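Lipoate-protein ligase 1 (Plasmodium falciparum, PDB 5T8U) belongs to the lipoate-protein ligase family, pairing a ligase A/B-type catalytic domain with a small C-terminal domain of the bacterial lipoate-ligase type. Local coordinates at residues H281-L293 / N348-E360. Sequence-based numbering, arbitrary orientation.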
loop_
_atom_site.group_PDB
_atom_site.type_symbol
_atom_site.label_atom_id
_atom_site.label_comp_id
_atom_site.label_asym_id
_atom_site.label_seq_id
_atom_site.Cartn_x
_atom_site.Cartn_y
_atom_site.Cartn_z
ATOM N N HIS A 281 13.699 1.436 24.460
ATOM C CA HIS A 281 13.326 0.833 23.184
ATOM C C HIS A 281 13.063 -0.650 23.390
ATOM O O HIS A 281 13.944 -1.375 23.862
ATOM C CB HIS A 281 14.431 1.048 22.145
ATOM C CG HIS A 281 14.413 0.056 21.025
ATOM N ND1 HIS A 281 13.279 -0.228 20.295
ATOM C CD2 HIS A 281 15.398 -0.715 20.504
ATOM C CE1 HIS A 281 13.565 -1.133 19.376
ATOM N NE2 HIS A 281 14.845 -1.445 19.481
ATOM N N ILE A 282 11.857 -1.098 23.034
ATOM C CA ILE A 282 11.487 -2.506 23.103
ATOM C C ILE A 282 11.049 -2.949 21.711
ATOM O O ILE A 282 10.765 -2.129 20.834
ATOM C CB ILE A 282 10.380 -2.773 24.147
ATOM C CG1 ILE A 282 9.048 -2.143 23.716
ATOM C CG2 ILE A 282 10.812 -2.232 25.511
ATOM C CD1 ILE A 282 7.878 -2.499 24.616
ATOM N N TRP A 283 11.001 -4.264 21.509
ATOM C CA TRP A 283 10.700 -4.787 20.183
ATOM C C TRP A 283 10.303 -6.253 20.279
ATOM O O TRP A 283 10.658 -6.952 21.233
ATOM C CB TRP A 283 11.898 -4.622 19.241
ATOM C CG TRP A 283 13.057 -5.510 19.584
ATOM C CD1 TRP A 283 13.465 -6.623 18.908
ATOM C CD2 TRP A 283 13.954 -5.363 20.693
ATOM N NE1 TRP A 283 14.562 -7.175 19.524
ATOM C CE2 TRP A 283 14.881 -6.421 20.623
ATOM C CE3 TRP A 283 14.065 -4.440 21.736
ATOM C CZ2 TRP A 283 15.905 -6.581 21.555
ATOM C CZ3 TRP A 283 15.081 -4.600 22.663
ATOM C CH2 TRP A 283 15.987 -5.662 22.565
ATOM N N LYS A 284 9.560 -6.710 19.270
ATOM C CA LYS A 284 9.206 -8.120 19.155
ATOM C C LYS A 284 8.757 -8.399 17.728
ATOM O O LYS A 284 8.343 -7.494 17.001
ATOM C CB LYS A 284 8.104 -8.516 20.144
ATOM C CG LYS A 284 7.981 -10.021 20.363
ATOM C CD LYS A 284 6.647 -10.412 20.971
ATOM C CE LYS A 284 6.587 -11.906 21.237
ATOM N NZ LYS A 284 5.271 -12.328 21.786
ATOM N N GLN A 285 8.845 -9.668 17.338
ATOM C CA GLN A 285 8.413 -10.124 16.020
ATOM C C GLN A 285 7.098 -10.882 16.171
ATOM O O GLN A 285 7.066 -11.973 16.750
ATOM C CB GLN A 285 9.482 -11.004 15.375
ATOM C CG GLN A 285 9.115 -11.513 13.989
ATOM C CD GLN A 285 8.842 -10.389 13.010
ATOM O OE1 GLN A 285 9.579 -9.404 12.953
ATOM N NE2 GLN A 285 7.770 -10.524 12.238
ATOM N N PHE A 286 6.019 -10.305 15.648
ATOM C CA PHE A 286 4.705 -10.932 15.663
ATOM C C PHE A 286 4.395 -11.554 14.305
ATOM O O PHE A 286 5.025 -11.242 13.291
ATOM C CB PHE A 286 3.617 -9.914 16.020
ATOM C CG PHE A 286 3.742 -9.345 17.406
ATOM C CD1 PHE A 286 3.111 -9.952 18.479
ATOM C CD2 PHE A 286 4.479 -8.195 17.632
ATOM C CE1 PHE A 286 3.220 -9.427 19.754
ATOM C CE2 PHE A 286 4.591 -7.666 18.904
ATOM C CZ PHE A 286 3.960 -8.282 19.966
ATOM N N THR A 287 3.399 -12.444 14.298
ATOM C CA THR A 287 2.953 -13.044 13.044
ATOM C C THR A 287 2.535 -11.973 12.045
ATOM O O THR A 287 2.774 -12.111 10.840
ATOM C CB THR A 287 1.793 -14.009 13.297
ATOM O OG1 THR A 287 0.809 -13.378 14.125
ATOM C CG2 THR A 287 2.285 -15.284 13.968
ATOM N N PHE A 288 1.916 -10.897 12.527
ATOM C CA PHE A 288 1.475 -9.800 11.677
ATOM C C PHE A 288 2.561 -8.760 11.442
ATOM O O PHE A 288 2.271 -7.696 10.886
ATOM C CB PHE A 288 0.235 -9.123 12.275
ATOM C CG PHE A 288 0.321 -8.879 13.757
ATOM C CD1 PHE A 288 1.118 -7.867 14.269
ATOM C CD2 PHE A 288 -0.405 -9.663 14.637
ATOM C CE1 PHE A 288 1.190 -7.650 15.633
ATOM C CE2 PHE A 288 -0.337 -9.449 15.998
ATOM C CZ PHE A 288 0.462 -8.441 16.498
ATOM N N GLY A 289 3.795 -9.034 11.849
ATOM C CA GLY A 289 4.913 -8.153 11.580
ATOM C C GLY A 289 5.657 -7.774 12.844
ATOM O O GLY A 289 5.245 -8.073 13.965
ATOM N N LYS A 290 6.781 -7.099 12.635
ATOM C CA LYS A 290 7.620 -6.651 13.732
ATOM C C LYS A 290 7.067 -5.370 14.342
ATOM O O LYS A 290 6.379 -4.585 13.681
ATOM C CB LYS A 290 9.054 -6.422 13.252
ATOM N N LEU A 291 7.373 -5.168 15.621
ATOM C CA LEU A 291 6.949 -3.987 16.359
ATOM C C LEU A 291 8.120 -3.473 17.179
ATOM O O LEU A 291 8.804 -4.253 17.849
ATOM C CB LEU A 291 5.756 -4.298 17.271
ATOM C CG LEU A 291 4.375 -3.953 16.708
ATOM C CD1 LEU A 291 3.281 -4.651 17.500
ATOM C CD2 LEU A 291 4.156 -2.447 16.717
ATOM N N GLU A 292 8.342 -2.160 17.115
ATOM C CA GLU A 292 9.417 -1.485 17.832
ATOM C C GLU A 292 8.852 -0.226 18.466
ATOM O O GLU A 292 8.361 0.660 17.758
ATOM C CB GLU A 292 10.576 -1.127 16.897
ATOM C CG GLU A 292 11.471 -2.290 16.527
ATOM C CD GLU A 292 12.700 -1.851 15.757
ATOM O OE1 GLU A 292 12.721 -0.698 15.275
ATOM O OE2 GLU A 292 13.648 -2.655 15.638
ATOM N N LEU A 293 8.933 -0.144 19.791
ATOM C CA LEU A 293 8.464 1.010 20.544
ATOM C C LEU A 293 9.653 1.751 21.134
ATOM O O LEU A 293 10.497 1.146 21.802
ATOM C CB LEU A 293 7.512 0.589 21.666
ATOM C CG LEU A 293 6.020 0.661 21.348
ATOM C CD1 LEU A 293 5.643 -0.381 20.306
ATOM C CD2 LEU A 293 5.195 0.490 22.614
ATOM N N ASN A 348 -7.952 -8.951 18.395
ATOM C CA ASN A 348 -7.004 -10.015 18.716
ATOM C C ASN A 348 -5.574 -9.486 18.714
ATOM O O ASN A 348 -4.820 -9.687 19.674
ATOM C CB ASN A 348 -7.152 -11.170 17.725
ATOM C CG ASN A 348 -8.532 -11.799 17.761
ATOM O OD1 ASN A 348 -9.411 -11.439 16.979
ATOM N ND2 ASN A 348 -8.727 -12.749 18.670
ATOM N N TYR A 349 -5.185 -8.804 17.633
ATOM C CA TYR A 349 -3.851 -8.217 17.570
ATOM C C TYR A 349 -3.605 -7.284 18.747
ATOM O O TYR A 349 -2.527 -7.306 19.350
ATOM C CB TYR A 349 -3.667 -7.467 16.249
ATOM C CG TYR A 349 -3.556 -8.353 15.024
ATOM C CD1 TYR A 349 -3.739 -9.729 15.109
ATOM C CD2 TYR A 349 -3.257 -7.811 13.779
ATOM C CE1 TYR A 349 -3.635 -10.535 13.989
ATOM C CE2 TYR A 349 -3.151 -8.608 12.655
ATOM C CZ TYR A 349 -3.340 -9.969 12.766
ATOM O OH TYR A 349 -3.234 -10.764 11.649
ATOM N N LEU A 350 -4.593 -6.457 19.094
ATOM C CA LEU A 350 -4.423 -5.545 20.219
ATOM C C LEU A 350 -4.225 -6.311 21.521
ATOM O O LEU A 350 -3.351 -5.967 22.325
ATOM C CB LEU A 350 -5.626 -4.607 20.324
ATOM C CG LEU A 350 -5.462 -3.429 21.289
ATOM C CD1 LEU A 350 -4.444 -2.425 20.763
ATOM C CD2 LEU A 350 -6.797 -2.748 21.545
ATOM N N ASP A 351 -5.026 -7.357 21.748
ATOM C CA ASP A 351 -4.853 -8.174 22.945
ATOM C C ASP A 351 -3.441 -8.740 23.020
ATOM O O ASP A 351 -2.780 -8.659 24.062
ATOM C CB ASP A 351 -5.882 -9.304 22.973
ATOM C CG ASP A 351 -7.294 -8.803 23.187
ATOM O OD1 ASP A 351 -8.208 -9.644 23.323
ATOM O OD2 ASP A 351 -7.493 -7.571 23.203
ATOM N N GLU A 352 -2.961 -9.321 21.919
ATOM C CA GLU A 352 -1.617 -9.892 21.914
ATOM C C GLU A 352 -0.563 -8.824 22.192
ATOM O O GLU A 352 0.372 -9.051 22.972
ATOM C CB GLU A 352 -1.353 -10.579 20.575
ATOM C CG GLU A 352 -0.107 -11.444 20.552
ATOM C CD GLU A 352 0.048 -12.209 19.252
ATOM O OE1 GLU A 352 -0.590 -11.818 18.251
ATOM O OE2 GLU A 352 0.802 -13.205 19.232
ATOM N N VAL A 353 -0.704 -7.649 21.576
ATOM C CA VAL A 353 0.298 -6.600 21.741
ATOM C C VAL A 353 0.326 -6.104 23.182
ATOM O O VAL A 353 1.401 -5.918 23.763
ATOM C CB VAL A 353 0.041 -5.453 20.744
ATOM C CG1 VAL A 353 0.950 -4.258 21.034
ATOM C CG2 VAL A 353 0.268 -5.938 19.319
ATOM N N ARG A 354 -0.845 -5.877 23.785
ATOM C CA ARG A 354 -0.869 -5.440 25.180
ATOM C C ARG A 354 -0.294 -6.519 26.088
ATOM O O ARG A 354 0.488 -6.224 27.001
ATOM C CB ARG A 354 -2.296 -5.070 25.602
ATOM C CG ARG A 354 -2.975 -6.056 26.553
ATOM C CD ARG A 354 -4.368 -5.592 26.942
ATOM N NE ARG A 354 -5.056 -6.589 27.760
ATOM C CZ ARG A 354 -4.913 -6.718 29.076
ATOM N NH1 ARG A 354 -5.582 -7.662 29.723
ATOM N NH2 ARG A 354 -4.104 -5.912 29.750
ATOM N N SER A 355 -0.668 -7.778 25.848
ATOM C CA SER A 355 -0.082 -8.881 26.598
ATOM C C SER A 355 1.433 -8.894 26.463
ATOM O O SER A 355 2.132 -9.381 27.361
ATOM C CB SER A 355 -0.674 -10.206 26.124
ATOM O OG SER A 355 -0.001 -11.303 26.716
ATOM N N TRP A 356 1.961 -8.368 25.356
ATOM C CA TRP A 356 3.408 -8.248 25.214
ATOM C C TRP A 356 3.954 -7.073 26.020
ATOM O O TRP A 356 4.971 -7.203 26.708
ATOM C CB TRP A 356 3.784 -8.094 23.741
ATOM C CG TRP A 356 5.213 -7.702 23.554
ATOM C CD1 TRP A 356 6.308 -8.357 24.031
ATOM C CD2 TRP A 356 5.707 -6.562 22.840
ATOM N NE1 TRP A 356 7.454 -7.699 23.662
ATOM C CE2 TRP A 356 7.113 -6.592 22.929
ATOM C CE3 TRP A 356 5.099 -5.519 22.132
ATOM C CZ2 TRP A 356 7.920 -5.622 22.338
ATOM C CZ3 TRP A 356 5.904 -4.555 21.547
ATOM C CH2 TRP A 356 7.298 -4.616 21.653
ATOM N N ILE A 357 3.291 -5.917 25.943
ATOM C CA ILE A 357 3.809 -4.716 26.594
ATOM C C ILE A 357 3.822 -4.889 28.105
ATOM O O ILE A 357 4.756 -4.447 28.785
ATOM C CB ILE A 357 2.992 -3.481 26.167
ATOM C CG1 ILE A 357 3.361 -3.093 24.732
ATOM C CG2 ILE A 357 3.225 -2.306 27.131
ATOM C CD1 ILE A 357 2.619 -1.893 24.189
ATOM N N LEU A 358 2.792 -5.530 28.659
ATOM C CA LEU A 358 2.748 -5.716 30.106
ATOM C C LEU A 358 3.867 -6.608 30.626
ATOM O O LEU A 358 3.961 -6.801 31.842
ATOM C CB LEU A 358 1.395 -6.290 30.525
ATOM C CG LEU A 358 0.164 -5.442 30.193
ATOM C CD1 LEU A 358 -1.069 -6.046 30.837
ATOM C CD2 LEU A 358 0.330 -3.988 30.630
ATOM N N GLN A 359 4.708 -7.157 29.752
ATOM C CA GLN A 359 5.879 -7.918 30.167
ATOM C C GLN A 359 7.179 -7.161 29.920
ATOM O O GLN A 359 8.259 -7.724 30.123
ATOM C CB GLN A 359 5.898 -9.268 29.450
ATOM C CG GLN A 359 4.773 -10.187 29.896
ATOM C CD GLN A 359 4.443 -11.260 28.879
ATOM O OE1 GLN A 359 5.009 -11.298 27.786
ATOM N NE2 GLN A 359 3.511 -12.138 29.233
ATOM N N GLU A 360 7.097 -5.902 29.494
ATOM C CA GLU A 360 8.266 -5.040 29.331
ATOM C C GLU A 360 7.857 -3.706 28.719
ATOM O O GLU A 360 8.081 -2.647 29.305
ATOM C CB GLU A 360 9.332 -5.703 28.457
ATOM C CG GLU A 360 8.810 -6.257 27.147
ATOM C CD GLU A 360 9.856 -7.069 26.413
ATOM O OE1 GLU A 360 10.737 -7.645 27.086
ATOM O OE2 GLU A 360 9.804 -7.127 25.166
#
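In the small C-terminal domain of this ligase, the last helix, 347-357, packs across one face of a three-stranded antiparallel sheet, and Trp356 of the helix meets the first hairpin of that sheet, whose strands 280-286 and 289-297 are joined by a type I turn from Phe286 to Gly289. The indole lies between two aliphatic groups. Ile282 CD1 sits over one face, 4.1 Å from the centroid of the six-membered ring, and Lys284 CB covers the opposite face, 3.9 Å from the centroid of the five-membered ring; both are CH-pi contacts. With CG anti to the backbone N (chi1 169°), the indole extends to strand 280-286, its CZ2 coming up to the backbone carbonyl of Trp283. Phe286 turns its edge to the indole face in an offset edge-to-face pair, the planes 78° apart and CZ 3.7 Å from Trp356 CE3. Nearer the hairpin turn, Phe288 lies against Tyr349 with the planes inclined at 33°; its CD2 stands above the centre of the tyrosine ring, 3.4 Å from Tyr349 CD1. The CZ of Phe288 also touches Val353 CG2, a methyl that meets Leu291 CD1 at 3.7 Å. Further along, Leu293 CD2 packs on Ile357 CD1. Leu291 and Leu293 also touch Ile307 of the third strand, while Val353 touches Leu320 of helix 314-321. No hydrogen bond links hairpin and helix; within the C-terminal segment, Trp356 NE1 gives a bent hydrogen bond to Glu360 OE2 (2.8 Å), which lies out of the indole plane and is met from above the carboxylate plane.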